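Local coordinates for isomaltose glucohydrolase (Kribbella flavida, PDB 5Z3E), which hydrolyses the alpha-1,6-glucosidic linkage of isomaltose from its non-reducing end, inverting the anomeric centre to give beta-D-glucose and D-glucose, at residues A[61-66]-A[380-385]; A[301-306]-A[360-365]; A[315-320]-A[352-357]; A[320-325]-A[385-390]. The protein carries 1 engineered substitution. All coordinates share one frame; numbering follows the deposited sequence.

Contact 1: A[61-66]-A[380-385]; sequences AAPTFS and PLLWSH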
loop_
_atom_site.group_PDB
_atom_site.type_symbol
_atom_site.label_atom_id
_atom_site.label_comp_id
_atom_site.label_asym_id
_atom_site.label_seq_id
_atom_site.Cartn_x
_atom_site.Cartn_y
_atom_site.Cartn_z
ATOM N N ALA A 61 5.142 5.198 10.285
ATOM C CA ALA A 61 5.494 3.927 9.660
ATOM C C ALA A 61 6.119 2.976 10.670
ATOM O O ALA A 61 5.807 1.763 10.671
ATOM C CB ALA A 61 6.452 4.147 8.497
ATOM N N ALA A 62 7.042 3.494 11.447
ATOM C CA ALA A 62 7.912 2.628 12.255
ATOM C C ALA A 62 8.494 3.495 13.359
ATOM O O ALA A 62 9.563 4.096 13.194
ATOM C CB ALA A 62 9.019 2.068 11.399
ATOM N N PRO A 63 7.798 3.569 14.483
ATOM C CA PRO A 63 8.161 4.484 15.567
ATOM C C PRO A 63 9.512 4.263 16.217
ATOM O O PRO A 63 10.025 5.211 16.809
ATOM C CB PRO A 63 6.999 4.307 16.531
ATOM C CG PRO A 63 6.331 2.988 16.175
ATOM C CD PRO A 63 6.554 2.825 14.756
ATOM N N THR A 64 10.075 3.081 16.098
ATOM C CA THR A 64 11.369 2.825 16.723
ATOM C C THR A 64 12.476 2.536 15.748
ATOM O O THR A 64 13.587 2.169 16.164
ATOM C CB THR A 64 11.317 1.671 17.727
ATOM O OG1 THR A 64 10.970 0.480 17.015
ATOM C CG2 THR A 64 10.282 1.951 18.774
ATOM N N PHE A 65 12.237 2.767 14.473
ATOM C CA PHE A 65 13.264 2.544 13.462
ATOM C C PHE A 65 13.861 3.898 13.162
ATOM O O PHE A 65 13.191 4.778 12.660
ATOM C CB PHE A 65 12.676 1.907 12.207
ATOM C CG PHE A 65 13.704 1.489 11.204
ATOM C CD1 PHE A 65 14.583 0.454 11.492
ATOM C CD2 PHE A 65 13.800 2.098 9.967
ATOM C CE1 PHE A 65 15.522 0.074 10.586
ATOM C CE2 PHE A 65 14.722 1.685 9.035
ATOM C CZ PHE A 65 15.612 0.669 9.361
ATOM N N SER A 66 15.110 4.113 13.537
ATOM C CA SER A 66 15.694 5.458 13.542
ATOM C C SER A 66 15.513 6.215 12.241
ATOM O O SER A 66 15.156 7.390 12.258
ATOM C CB SER A 66 17.163 5.396 13.924
ATOM O OG SER A 66 17.138 5.061 15.282
ATOM N N PRO A 380 7.805 -2.583 15.802
ATOM C CA PRO A 380 6.755 -2.960 14.844
ATOM C C PRO A 380 6.776 -2.069 13.606
ATOM O O PRO A 380 7.089 -0.882 13.682
ATOM C CB PRO A 380 5.468 -2.683 15.626
ATOM C CG PRO A 380 5.833 -1.532 16.552
ATOM C CD PRO A 380 7.264 -1.782 16.930
ATOM N N LEU A 381 6.426 -2.653 12.470
ATOM C CA LEU A 381 6.063 -1.868 11.301
ATOM C C LEU A 381 4.535 -1.781 11.306
ATOM O O LEU A 381 3.858 -2.797 11.255
ATOM C CB LEU A 381 6.538 -2.556 10.018
ATOM C CG LEU A 381 6.310 -1.695 8.778
ATOM C CD1 LEU A 381 7.308 -0.562 8.698
ATOM C CD2 LEU A 381 6.327 -2.521 7.499
ATOM N N LEU A 382 3.985 -0.565 11.394
ATOM C CA LEU A 382 2.533 -0.476 11.508
ATOM C C LEU A 382 1.815 -1.128 10.334
ATOM O O LEU A 382 0.808 -1.789 10.511
ATOM C CB LEU A 382 2.049 0.954 11.748
ATOM C CG LEU A 382 1.971 1.399 13.209
ATOM C CD1 LEU A 382 3.335 1.502 13.850
ATOM C CD2 LEU A 382 1.226 2.697 13.335
ATOM N N TRP A 383 2.367 -0.968 9.130
ATOM C CA TRP A 383 1.785 -1.566 7.936
ATOM C C TRP A 383 1.701 -3.096 8.067
ATOM O O TRP A 383 0.736 -3.713 7.635
ATOM C CB TRP A 383 2.588 -1.108 6.720
ATOM C CG TRP A 383 2.033 -1.473 5.362
ATOM C CD1 TRP A 383 0.843 -2.053 5.069
ATOM C CD2 TRP A 383 2.714 -1.277 4.111
ATOM N NE1 TRP A 383 0.743 -2.246 3.706
ATOM C CE2 TRP A 383 1.882 -1.777 3.094
ATOM C CE3 TRP A 383 3.965 -0.758 3.754
ATOM C CZ2 TRP A 383 2.260 -1.796 1.764
ATOM C CZ3 TRP A 383 4.342 -0.804 2.419
ATOM C CH2 TRP A 383 3.501 -1.330 1.454
ATOM N N SER A 384 2.690 -3.725 8.703
ATOM C CA SER A 384 2.587 -5.169 8.952
ATOM C C SER A 384 1.329 -5.504 9.747
ATOM O O SER A 384 0.610 -6.448 9.417
ATOM C CB SER A 384 3.803 -5.689 9.712
ATOM O OG SER A 384 4.950 -5.666 8.912
ATOM N N HIS A 385 1.099 -4.750 10.813
ATOM C CA HIS A 385 -0.083 -4.927 11.624
ATOM C C HIS A 385 -1.376 -4.615 10.890
ATOM O O HIS A 385 -2.377 -5.310 11.050
ATOM C CB HIS A 385 0.046 -4.121 12.919
ATOM C CG HIS A 385 1.069 -4.696 13.858
ATOM N ND1 HIS A 385 0.784 -5.791 14.654
ATOM C CD2 HIS A 385 2.370 -4.397 14.086
ATOM C CE1 HIS A 385 1.860 -6.116 15.329
ATOM N NE2 HIS A 385 2.854 -5.294 15.014
HETATM O O HOH W 1 4.174 1.105 8.528
HETATM O O HOH W 2 9.209 0.694 14.696
#
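The carbonyl of Ala61 meets the start of helix 382-394, its O accepting a hydrogen bond from Leu382 N at 3.0 Å that is fairly straight, with 160° at the hydrogen. The same Ala61 O also takes a hydrogen from water 1, which accepts from Trp383 N at 2.8 Å. Two N-H groups of the first helical turn are thus served by one carbonyl, directly and through water, and the helix end would be expected to polarise that carbonyl further. A second water extends the join: it links Thr64 N, inside the type I turn from Ala62 to Phe65, to Pro380 O, in a residue preceded by a cis peptide bond.

Apolar side chains fill in beside these bonds. CD of the Pro63 ring lies 3.6 Å from Leu382 CD1. At the N-cap position, Leu381 carries CG opposite its backbone N (chi1 -174°), from where CD1 comes back to within 3.4 Å of Ala61 O and beside Ala62 CB. Leu381 also lies about 4 Å, side chain to side chain, from engineered Ala355, the inferred position of the catalytic base, and about as far from a bound glycerol. Such loops at helix ends line the active-site pocket of the (alpha/alpha)6 barrel of glycoside hydrolase family 15.

Contact 2: A[301-306]-A[360-365]; sequences GVHRFA and HLLHPG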
loop_
_atom_site.group_PDB
_atom_site.type_symbol
_atom_site.label_atom_id
_atom_site.label_comp_id
_atom_site.label_asym_id
_atom_site.label_seq_id
_atom_site.Cartn_x
_atom_site.Cartn_y
_atom_site.Cartn_z
ATOM N N GLY A 301 6.629 -16.960 3.359
ATOM C CA GLY A 301 7.221 -15.635 3.473
ATOM C C GLY A 301 7.588 -15.076 2.112
ATOM O O GLY A 301 8.391 -15.678 1.390
ATOM N N VAL A 302 6.991 -13.941 1.724
ATOM C CA VAL A 302 7.112 -13.448 0.376
ATOM C C VAL A 302 8.200 -12.368 0.256
ATOM O O VAL A 302 8.181 -11.348 0.970
ATOM C CB VAL A 302 5.748 -12.914 -0.134
ATOM C CG1 VAL A 302 5.868 -12.329 -1.522
ATOM C CG2 VAL A 302 4.696 -14.002 -0.116
ATOM N N HIS A 303 9.132 -12.579 -0.668
ATOM C CA HIS A 303 10.164 -11.619 -0.999
ATOM C C HIS A 303 9.614 -10.500 -1.896
ATOM O O HIS A 303 8.610 -10.668 -2.594
ATOM C CB HIS A 303 11.299 -12.324 -1.755
ATOM C CG HIS A 303 12.068 -13.315 -0.929
ATOM N ND1 HIS A 303 12.876 -12.915 0.101
ATOM C CD2 HIS A 303 12.203 -14.649 -1.035
ATOM C CE1 HIS A 303 13.467 -13.967 0.628
ATOM N NE2 HIS A 303 13.101 -15.039 -0.045
ATOM N N ARG A 304 10.314 -9.379 -1.910
ATOM C CA ARG A 304 9.887 -8.239 -2.719
ATOM C C ARG A 304 10.185 -8.436 -4.199
ATOM O O ARG A 304 9.322 -8.251 -5.055
ATOM C CB ARG A 304 10.505 -6.936 -2.214
ATOM C CG ARG A 304 10.229 -6.653 -0.748
ATOM C CD ARG A 304 10.490 -5.240 -0.325
ATOM N NE ARG A 304 11.905 -4.898 -0.508
ATOM C CZ ARG A 304 12.405 -3.675 -0.329
ATOM N NH1 ARG A 304 11.618 -2.686 0.071
ATOM N NH2 ARG A 304 13.669 -3.437 -0.572
ATOM N N PHE A 305 11.443 -8.765 -4.534
ATOM C CA PHE A 305 11.865 -8.892 -5.918
ATOM C C PHE A 305 13.237 -9.598 -5.900
ATOM O O PHE A 305 13.937 -9.548 -4.913
ATOM C CB PHE A 305 11.966 -7.479 -6.651
ATOM C CG PHE A 305 12.753 -6.417 -5.904
ATOM C CD1 PHE A 305 12.136 -5.609 -5.004
ATOM C CD2 PHE A 305 14.131 -6.162 -6.195
ATOM C CE1 PHE A 305 12.828 -4.666 -4.311
ATOM C CE2 PHE A 305 14.788 -5.171 -5.459
ATOM C CZ PHE A 305 14.186 -4.452 -4.523
ATOM N N ALA A 306 13.595 -10.221 -7.009
ATOM C CA ALA A 306 14.776 -11.112 -7.044
ATOM C C ALA A 306 16.109 -10.421 -6.659
ATOM O O ALA A 306 16.925 -11.065 -6.037
ATOM C CB ALA A 306 14.885 -11.756 -8.382
ATOM N N HIS A 360 14.682 -16.797 5.122
ATOM C CA HIS A 360 15.277 -16.995 3.820
ATOM C C HIS A 360 15.699 -15.623 3.306
ATOM O O HIS A 360 14.894 -14.692 3.327
ATOM C CB HIS A 360 14.303 -17.651 2.822
ATOM C CG HIS A 360 14.935 -17.959 1.516
ATOM N ND1 HIS A 360 14.697 -17.243 0.365
ATOM C CD2 HIS A 360 15.848 -18.886 1.182
ATOM C CE1 HIS A 360 15.431 -17.708 -0.625
ATOM N NE2 HIS A 360 16.143 -18.724 -0.145
ATOM N N LEU A 361 16.948 -15.528 2.825
ATOM C CA LEU A 361 17.502 -14.291 2.275
ATOM C C LEU A 361 17.891 -14.515 0.830
ATOM O O LEU A 361 18.587 -15.478 0.490
ATOM C CB LEU A 361 18.736 -13.842 3.078
ATOM C CG LEU A 361 18.493 -13.423 4.514
ATOM C CD1 LEU A 361 19.800 -13.181 5.243
ATOM C CD2 LEU A 361 17.656 -12.160 4.521
ATOM N N LEU A 362 17.449 -13.606 -0.058
ATOM C CA LEU A 362 17.872 -13.692 -1.443
ATOM C C LEU A 362 19.365 -13.408 -1.681
ATOM O O LEU A 362 19.971 -13.986 -2.586
ATOM C CB LEU A 362 17.030 -12.726 -2.304
ATOM C CG LEU A 362 15.558 -13.107 -2.404
ATOM C CD1 LEU A 362 14.813 -11.935 -3.053
ATOM C CD2 LEU A 362 15.332 -14.387 -3.175
ATOM N N HIS A 363 19.900 -12.507 -0.882
ATOM C CA HIS A 363 21.290 -12.077 -1.009
ATOM C C HIS A 363 21.912 -11.892 0.374
ATOM O O HIS A 363 22.111 -10.784 0.839
ATOM C CB HIS A 363 21.345 -10.787 -1.850
ATOM C CG HIS A 363 20.780 -10.951 -3.211
ATOM N ND1 HIS A 363 21.440 -11.606 -4.223
ATOM C CD2 HIS A 363 19.568 -10.600 -3.736
ATOM C CE1 HIS A 363 20.683 -11.662 -5.298
ATOM N NE2 HIS A 363 19.524 -11.062 -5.024
ATOM N N PRO A 364 22.214 -13.036 1.031
ATOM C CA PRO A 364 22.610 -13.032 2.446
ATOM C C PRO A 364 23.794 -12.155 2.790
ATOM O O PRO A 364 23.811 -11.547 3.855
ATOM C CB PRO A 364 22.804 -14.499 2.780
ATOM C CG PRO A 364 22.623 -15.269 1.511
ATOM C CD PRO A 364 22.098 -14.393 0.448
ATOM N N GLY A 365 24.737 -12.060 1.847
ATOM C CA GLY A 365 25.925 -11.274 2.137
ATOM C C GLY A 365 25.686 -9.775 2.314
ATOM O O GLY A 365 26.516 -9.031 2.847
#
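His303 reaches across to Leu362 and His360, leaving its backbone with CG anti to the carbonyl carbon (chi1 -67°). Its CB already touches the segment opposite, 3.8 Å from Leu362 CD1. CG and ND1 run beneath the leucine, whose CG sits 3.6 Å from the centroid of the His303 ring and only 7° off the ring normal, a CH-pi contact centred over the face. ND1 also makes a weak hydrogen bond to Gly314 O. Under the same leucine, CD2 meets Leu362 CD2 at 3.8 Å; CE1, at the rim, comes within 3.1 Å of His360 O, a buried carbonyl with no hydrogen-bond partner. At the tip, NE2 and His360 ND1 share a hydrogen bond of 2.8 Å, the two rings meeting rim to rim with planes 61° apart. Replacing His303 by alanine would probably leave His360 ND1 without its mate and open a gap beneath Leu362.

Further along, His363 NE2 donates to a lone pair of Ala306 O at 2.8 Å, with the acceptor near the imidazole plane. Beyond strand 301-302, Phe305 meets the ring of Trp197 close to Asp195, a predicted catalytic residue. The backbones of Leu362 and His363 bond to Gly313 and Gly312, just ahead of strand 315-316, both His303 and His360 pack on Val298 of strand 297-298, and Val302 packs on Leu319 and Leu323 of helix 317-329.

Contact 3: A[315-320]-A[352-357]; sequences QWILLS and DLPAQV. Engineered in segment 352-357: Ala355 (natural residue Glu).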
loop_
_atom_site.group_PDB
_atom_site.type_symbol
_atom_site.label_atom_id
_atom_site.label_comp_id
_atom_site.label_asym_id
_atom_site.label_seq_id
_atom_site.Cartn_x
_atom_site.Cartn_y
_atom_site.Cartn_z
ATOM N N GLN A 315 11.978 -11.800 3.916
ATOM C CA GLN A 315 10.582 -12.161 3.699
ATOM C C GLN A 315 9.695 -11.148 4.401
ATOM O O GLN A 315 9.833 -10.942 5.608
ATOM C CB GLN A 315 10.331 -13.561 4.268
ATOM C CG GLN A 315 11.139 -14.636 3.577
ATOM C CD GLN A 315 11.244 -15.886 4.436
ATOM O OE1 GLN A 315 11.843 -15.822 5.510
ATOM N NE2 GLN A 315 10.699 -17.004 3.983
ATOM N N TRP A 316 8.796 -10.517 3.640
ATOM C CA TRP A 316 8.035 -9.376 4.139
ATOM C C TRP A 316 6.645 -9.777 4.588
ATOM O O TRP A 316 5.829 -10.309 3.817
ATOM C CB TRP A 316 7.955 -8.306 3.049
ATOM C CG TRP A 316 9.247 -7.535 2.938
ATOM C CD1 TRP A 316 10.484 -7.981 2.560
ATOM C CD2 TRP A 316 9.410 -6.153 3.269
ATOM N NE1 TRP A 316 11.399 -6.959 2.652
ATOM C CE2 TRP A 316 10.761 -5.832 3.079
ATOM C CE3 TRP A 316 8.525 -5.157 3.686
ATOM C CZ2 TRP A 316 11.246 -4.554 3.282
ATOM C CZ3 TRP A 316 9.009 -3.898 3.901
ATOM C CH2 TRP A 316 10.360 -3.596 3.688
ATOM N N ILE A 317 6.324 -9.451 5.843
ATOM C CA ILE A 317 5.033 -9.754 6.426
ATOM C C ILE A 317 3.906 -9.176 5.565
ATOM O O ILE A 317 2.905 -9.845 5.291
ATOM C CB ILE A 317 4.940 -9.274 7.883
ATOM C CG1 ILE A 317 5.669 -10.234 8.852
ATOM C CG2 ILE A 317 3.501 -9.125 8.324
ATOM C CD1 ILE A 317 7.143 -10.392 8.650
ATOM N N LEU A 318 4.050 -7.909 5.144
ATOM C CA LEU A 318 2.962 -7.252 4.430
ATOM C C LEU A 318 2.697 -7.927 3.091
ATOM O O LEU A 318 1.571 -7.906 2.609
ATOM C CB LEU A 318 3.246 -5.744 4.308
ATOM C CG LEU A 318 4.371 -5.314 3.386
ATOM C CD1 LEU A 318 3.863 -5.110 1.966
ATOM C CD2 LEU A 318 5.034 -4.055 3.882
ATOM N N LEU A 319 3.735 -8.495 2.472
ATOM C CA LEU A 319 3.586 -9.159 1.194
ATOM C C LEU A 319 2.980 -10.556 1.357
ATOM O O LEU A 319 2.183 -10.969 0.513
ATOM C CB LEU A 319 4.886 -9.212 0.423
ATOM C CG LEU A 319 5.432 -7.860 -0.041
ATOM C CD1 LEU A 319 6.730 -8.056 -0.779
ATOM C CD2 LEU A 319 4.408 -7.121 -0.917
ATOM N N SER A 320 3.340 -11.271 2.422
ATOM C CA SER A 320 2.633 -12.514 2.730
ATOM C C SER A 320 1.160 -12.258 3.010
ATOM O O SER A 320 0.301 -13.024 2.591
ATOM C CB SER A 320 3.310 -13.202 3.900
ATOM O OG SER A 320 4.590 -13.644 3.530
ATOM N N ASP A 352 4.723 -7.870 18.467
ATOM C CA ASP A 352 5.027 -6.924 17.384
ATOM C C ASP A 352 5.501 -7.654 16.142
ATOM O O ASP A 352 6.248 -8.651 16.208
ATOM C CB ASP A 352 6.118 -5.944 17.836
ATOM C CG ASP A 352 5.669 -4.965 18.881
ATOM O OD1 ASP A 352 4.452 -4.794 19.082
ATOM O OD2 ASP A 352 6.553 -4.323 19.458
ATOM N N LEU A 353 5.097 -7.123 14.983
ATOM C CA LEU A 353 5.443 -7.698 13.702
ATOM C C LEU A 353 6.492 -6.850 13.020
ATOM O O LEU A 353 6.305 -5.624 12.868
ATOM C CB LEU A 353 4.213 -7.802 12.785
ATOM C CG LEU A 353 3.184 -8.847 13.193
ATOM C CD1 LEU A 353 1.898 -8.622 12.434
ATOM C CD2 LEU A 353 3.702 -10.249 12.959
ATOM N N PRO A 354 7.590 -7.449 12.598
ATOM C CA PRO A 354 8.631 -6.717 11.883
ATOM C C PRO A 354 8.200 -6.410 10.451
ATOM O O PRO A 354 7.240 -6.998 9.927
ATOM C CB PRO A 354 9.805 -7.679 11.863
ATOM C CG PRO A 354 9.159 -8.966 11.883
ATOM C CD PRO A 354 7.916 -8.875 12.725
ATOM N N ALA A 355 8.971 -5.542 9.797
ATOM C CA ALA A 355 8.791 -5.360 8.359
ATOM C C ALA A 355 9.073 -6.661 7.596
ATOM O O ALA A 355 8.361 -7.042 6.678
ATOM C CB ALA A 355 9.686 -4.260 7.849
ATOM N N GLN A 356 10.167 -7.332 7.980
ATOM C CA GLN A 356 10.635 -8.516 7.288
ATOM C C GLN A 356 11.415 -9.378 8.252
ATOM O O GLN A 356 11.835 -8.884 9.305
ATOM C CB GLN A 356 11.502 -8.160 6.098
ATOM C CG GLN A 356 12.789 -7.407 6.460
ATOM C CD GLN A 356 13.703 -7.239 5.275
ATOM O OE1 GLN A 356 14.166 -8.226 4.674
ATOM N NE2 GLN A 356 13.954 -5.993 4.886
ATOM N N VAL A 357 11.607 -10.625 7.867
ATOM C CA VAL A 357 12.427 -11.585 8.633
ATOM C C VAL A 357 13.421 -12.229 7.708
ATOM O O VAL A 357 13.200 -12.350 6.512
ATOM C CB VAL A 357 11.556 -12.636 9.319
ATOM C CG1 VAL A 357 10.701 -11.994 10.412
ATOM C CG2 VAL A 357 10.738 -13.449 8.364
HETATM O O HOH W 3 14.180 -6.750 1.742
HETATM O O HOH W 4 5.844 -6.144 6.302
#
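Backbone hydrogen bonds join Gln315 and Val357 in both directions: Gln315 N donates to Val357 O at 2.9 Å, almost straight at 175°, and Val357 N returns a bond of 2.9 Å to Gln315 O. Next along, Trp316 and Gln356 form the non-hydrogen-bonded pair. Past them Ile317 N reaches Ala355 O over a longer 3.3 Å, and water 4 donates to the same carbonyl and accepts from Leu318 N, so Ala355 O accepts two hydrogens at the head of helix 317-329. Among the side chains, Gln315 OE1 accepts from His360 N.

This short antiparallel ladder leads, with Trp316 at the N-cap position, into a helix of the (alpha/alpha)6 barrel, and its other strand comes directly after Ala355, an engineered replacement for the glutamate inferred to act as proton acceptor in the natural enzyme. The methyl of Ala355 now rests 4.0 Å from Trp316 CZ3.

Contacts with the indole occupy one of its faces. Gln356 CB makes a CH-pi contact 3.7 Å from the centroid of the five-membered ring of Trp316, while Ala355 O stands 3.3 Å above the indole plane toward the rim. Gln356 CG lies between the backbone N and carbonyl carbon (chi1 62°), and the extended chain carries the amide past NE1 with its plane turned 43° from the ring. At the indole edge, Trp316 NE1 donates to water 3 at 2.9 Å, to which Gln356 NE2 adds a weak bond.

Apolar packing falls to Ile317, whose CD1 lies 4.1 Å from Pro354 CG and also reaches Val357 CG1.

Contact 4: A[320-325]-A[385-390]; sequences SALLGW and HGMYLI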
loop_
_atom_site.group_PDB
_atom_site.type_symbol
_atom_site.label_atom_id
_atom_site.label_comp_id
_atom_site.label_asym_id
_atom_site.label_seq_id
_atom_site.Cartn_x
_atom_site.Cartn_y
_atom_site.Cartn_z
ATOM N N SER A 320 3.340 -11.271 2.422
ATOM C CA SER A 320 2.633 -12.514 2.730
ATOM C C SER A 320 1.160 -12.258 3.010
ATOM O O SER A 320 0.301 -13.024 2.591
ATOM C CB SER A 320 3.310 -13.202 3.900
ATOM O OG SER A 320 4.590 -13.644 3.530
ATOM N N ALA A 321 0.864 -11.153 3.691
ATOM C CA ALA A 321 -0.517 -10.812 3.972
ATOM C C ALA A 321 -1.252 -10.465 2.689
ATOM O O ALA A 321 -2.402 -10.852 2.497
ATOM C CB ALA A 321 -0.583 -9.642 4.933
ATOM N N LEU A 322 -0.612 -9.688 1.815
ATOM C CA LEU A 322 -1.210 -9.318 0.541
ATOM C C LEU A 322 -1.525 -10.544 -0.314
ATOM O O LEU A 322 -2.598 -10.644 -0.921
ATOM C CB LEU A 322 -0.245 -8.375 -0.184
ATOM C CG LEU A 322 -0.684 -7.893 -1.537
ATOM C CD1 LEU A 322 -1.958 -7.075 -1.470
ATOM C CD2 LEU A 322 0.454 -7.092 -2.154
ATOM N N LEU A 323 -0.573 -11.478 -0.391
ATOM C CA LEU A 323 -0.817 -12.699 -1.145
ATOM C C LEU A 323 -1.946 -13.494 -0.492
ATOM O O LEU A 323 -2.843 -13.985 -1.186
ATOM C CB LEU A 323 0.461 -13.523 -1.304
ATOM C CG LEU A 323 0.309 -14.779 -2.156
ATOM C CD1 LEU A 323 -0.224 -14.498 -3.557
ATOM C CD2 LEU A 323 1.645 -15.509 -2.243
ATOM N N GLY A 324 -1.922 -13.616 0.837
ATOM C CA GLY A 324 -2.987 -14.322 1.511
ATOM C C GLY A 324 -4.368 -13.726 1.250
ATOM O O GLY A 324 -5.345 -14.453 1.058
ATOM N N TRP A 325 -4.450 -12.390 1.264
ATOM C CA TRP A 325 -5.705 -11.679 0.998
ATOM C C TRP A 325 -6.206 -12.049 -0.391
ATOM O O TRP A 325 -7.371 -12.338 -0.611
ATOM C CB TRP A 325 -5.404 -10.198 1.139
ATOM C CG TRP A 325 -6.535 -9.223 0.954
ATOM C CD1 TRP A 325 -7.874 -9.445 0.793
ATOM C CD2 TRP A 325 -6.364 -7.808 0.973
ATOM N NE1 TRP A 325 -8.529 -8.238 0.708
ATOM C CE2 TRP A 325 -7.629 -7.226 0.815
ATOM C CE3 TRP A 325 -5.252 -6.977 1.103
ATOM C CZ2 TRP A 325 -7.812 -5.829 0.790
ATOM C CZ3 TRP A 325 -5.428 -5.622 1.078
ATOM C CH2 TRP A 325 -6.686 -5.057 0.925
ATOM N N HIS A 385 1.099 -4.750 10.813
ATOM C CA HIS A 385 -0.083 -4.927 11.624
ATOM C C HIS A 385 -1.376 -4.615 10.890
ATOM O O HIS A 385 -2.377 -5.310 11.050
ATOM C CB HIS A 385 0.046 -4.121 12.919
ATOM C CG HIS A 385 1.069 -4.696 13.858
ATOM N ND1 HIS A 385 0.784 -5.791 14.654
ATOM C CD2 HIS A 385 2.370 -4.397 14.086
ATOM C CE1 HIS A 385 1.860 -6.116 15.329
ATOM N NE2 HIS A 385 2.854 -5.294 15.014
ATOM N N GLY A 386 -1.358 -3.549 10.078
ATOM C CA GLY A 386 -2.538 -3.246 9.295
ATOM C C GLY A 386 -2.906 -4.358 8.342
ATOM O O GLY A 386 -4.078 -4.710 8.211
ATOM N N MET A 387 -1.905 -4.901 7.662
ATOM C CA MET A 387 -2.151 -5.986 6.729
ATOM C C MET A 387 -2.604 -7.263 7.430
ATOM O O MET A 387 -3.442 -8.003 6.912
ATOM C CB MET A 387 -0.922 -6.293 5.879
ATOM C CG MET A 387 -0.455 -5.229 4.997
ATOM S SD MET A 387 -1.721 -4.655 3.768
ATOM C CE MET A 387 -1.812 -6.045 2.723
ATOM N N TYR A 388 -2.046 -7.533 8.610
ATOM C CA TYR A 388 -2.514 -8.664 9.406
ATOM C C TYR A 388 -4.010 -8.519 9.703
ATOM O O TYR A 388 -4.789 -9.476 9.537
ATOM C CB TYR A 388 -1.721 -8.767 10.714
ATOM C CG TYR A 388 -2.242 -9.891 11.569
ATOM C CD1 TYR A 388 -1.854 -11.187 11.332
ATOM C CD2 TYR A 388 -3.175 -9.647 12.572
ATOM C CE1 TYR A 388 -2.382 -12.223 12.081
ATOM C CE2 TYR A 388 -3.716 -10.661 13.303
ATOM C CZ TYR A 388 -3.307 -11.943 13.095
ATOM O OH TYR A 388 -3.846 -12.999 13.806
ATOM N N LEU A 389 -4.418 -7.320 10.124
ATOM C CA LEU A 389 -5.827 -7.081 10.392
ATOM C C LEU A 389 -6.696 -7.305 9.170
ATOM O O LEU A 389 -7.790 -7.875 9.279
ATOM C CB LEU A 389 -6.041 -5.683 10.958
ATOM C CG LEU A 389 -5.527 -5.473 12.380
ATOM C CD1 LEU A 389 -5.709 -4.027 12.766
ATOM C CD2 LEU A 389 -6.275 -6.386 13.371
ATOM N N ILE A 390 -6.255 -6.847 8.001
ATOM C CA ILE A 390 -7.021 -7.053 6.784
ATOM C C ILE A 390 -7.194 -8.539 6.502
ATOM O O ILE A 390 -8.296 -8.997 6.230
ATOM C CB ILE A 390 -6.393 -6.317 5.585
ATOM C CG1 ILE A 390 -6.412 -4.808 5.799
ATOM C CG2 ILE A 390 -7.124 -6.697 4.304
ATOM C CD1 ILE A 390 -5.613 -4.011 4.784
#
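Ala321 and Met387 bring the two helices together, their CB atoms 3.5 Å apart, tighter than an ordinary carbon contact. Ala321 presents only a methyl here, and the helices run nearly parallel, their axes 9.0 Å apart at closest and 18° from one another. Beyond its CB, Met387 is the bump: bent at chi2 and chi3, it folds its end toward the opposite helix and lowers CE into the hollow between Leu322 and Trp325. There CE lies 4.0 Å from Leu322 CB and meets the rim of the indole at 3.9 Å from Trp325 CE3.

Nearly parallel neighbours of this sort are what one layer of an (alpha/alpha)6 barrel contains, and helix 74-87 adds Phe79 against Met387 and Arg86 against Trp325.

One turn further, the roles change. Trp325 offers a flat wall, and Ile390 sets its CG2 branch against it, 3.4 Å from the centroid of the six-membered ring and 6° off the normal, while CD1 touches the wall farther out, 4.0 Å from Trp325 CZ3. With an alanine in place of Trp325, Ile390 CG2 would probably lose the surface it rests on and Met387 CE one side of its hollow.

Contacts 3 and 4 are wholly buried and share helix 317-329, contact 3 at its start and contact 4 farther along. Helix 382-394 likewise begins in contact 1, largely buried but with exposed Thr64 at its margin, and packs in contact 4. The chemistry follows this course: backbone bonds and waters appear where contacts 1 and 3 meet the helix starts, whereas contact 4 is purely apolar. Contacts 1 and 3 touch through Ser384 OG to Pro354 O and Leu381 N to Leu353 O beside the altered catalytic position. Contact 2, partly buried and farthest from the chain centre, relies on histidines; it meets contact 3 where Val302 O accepts from Trp316 N.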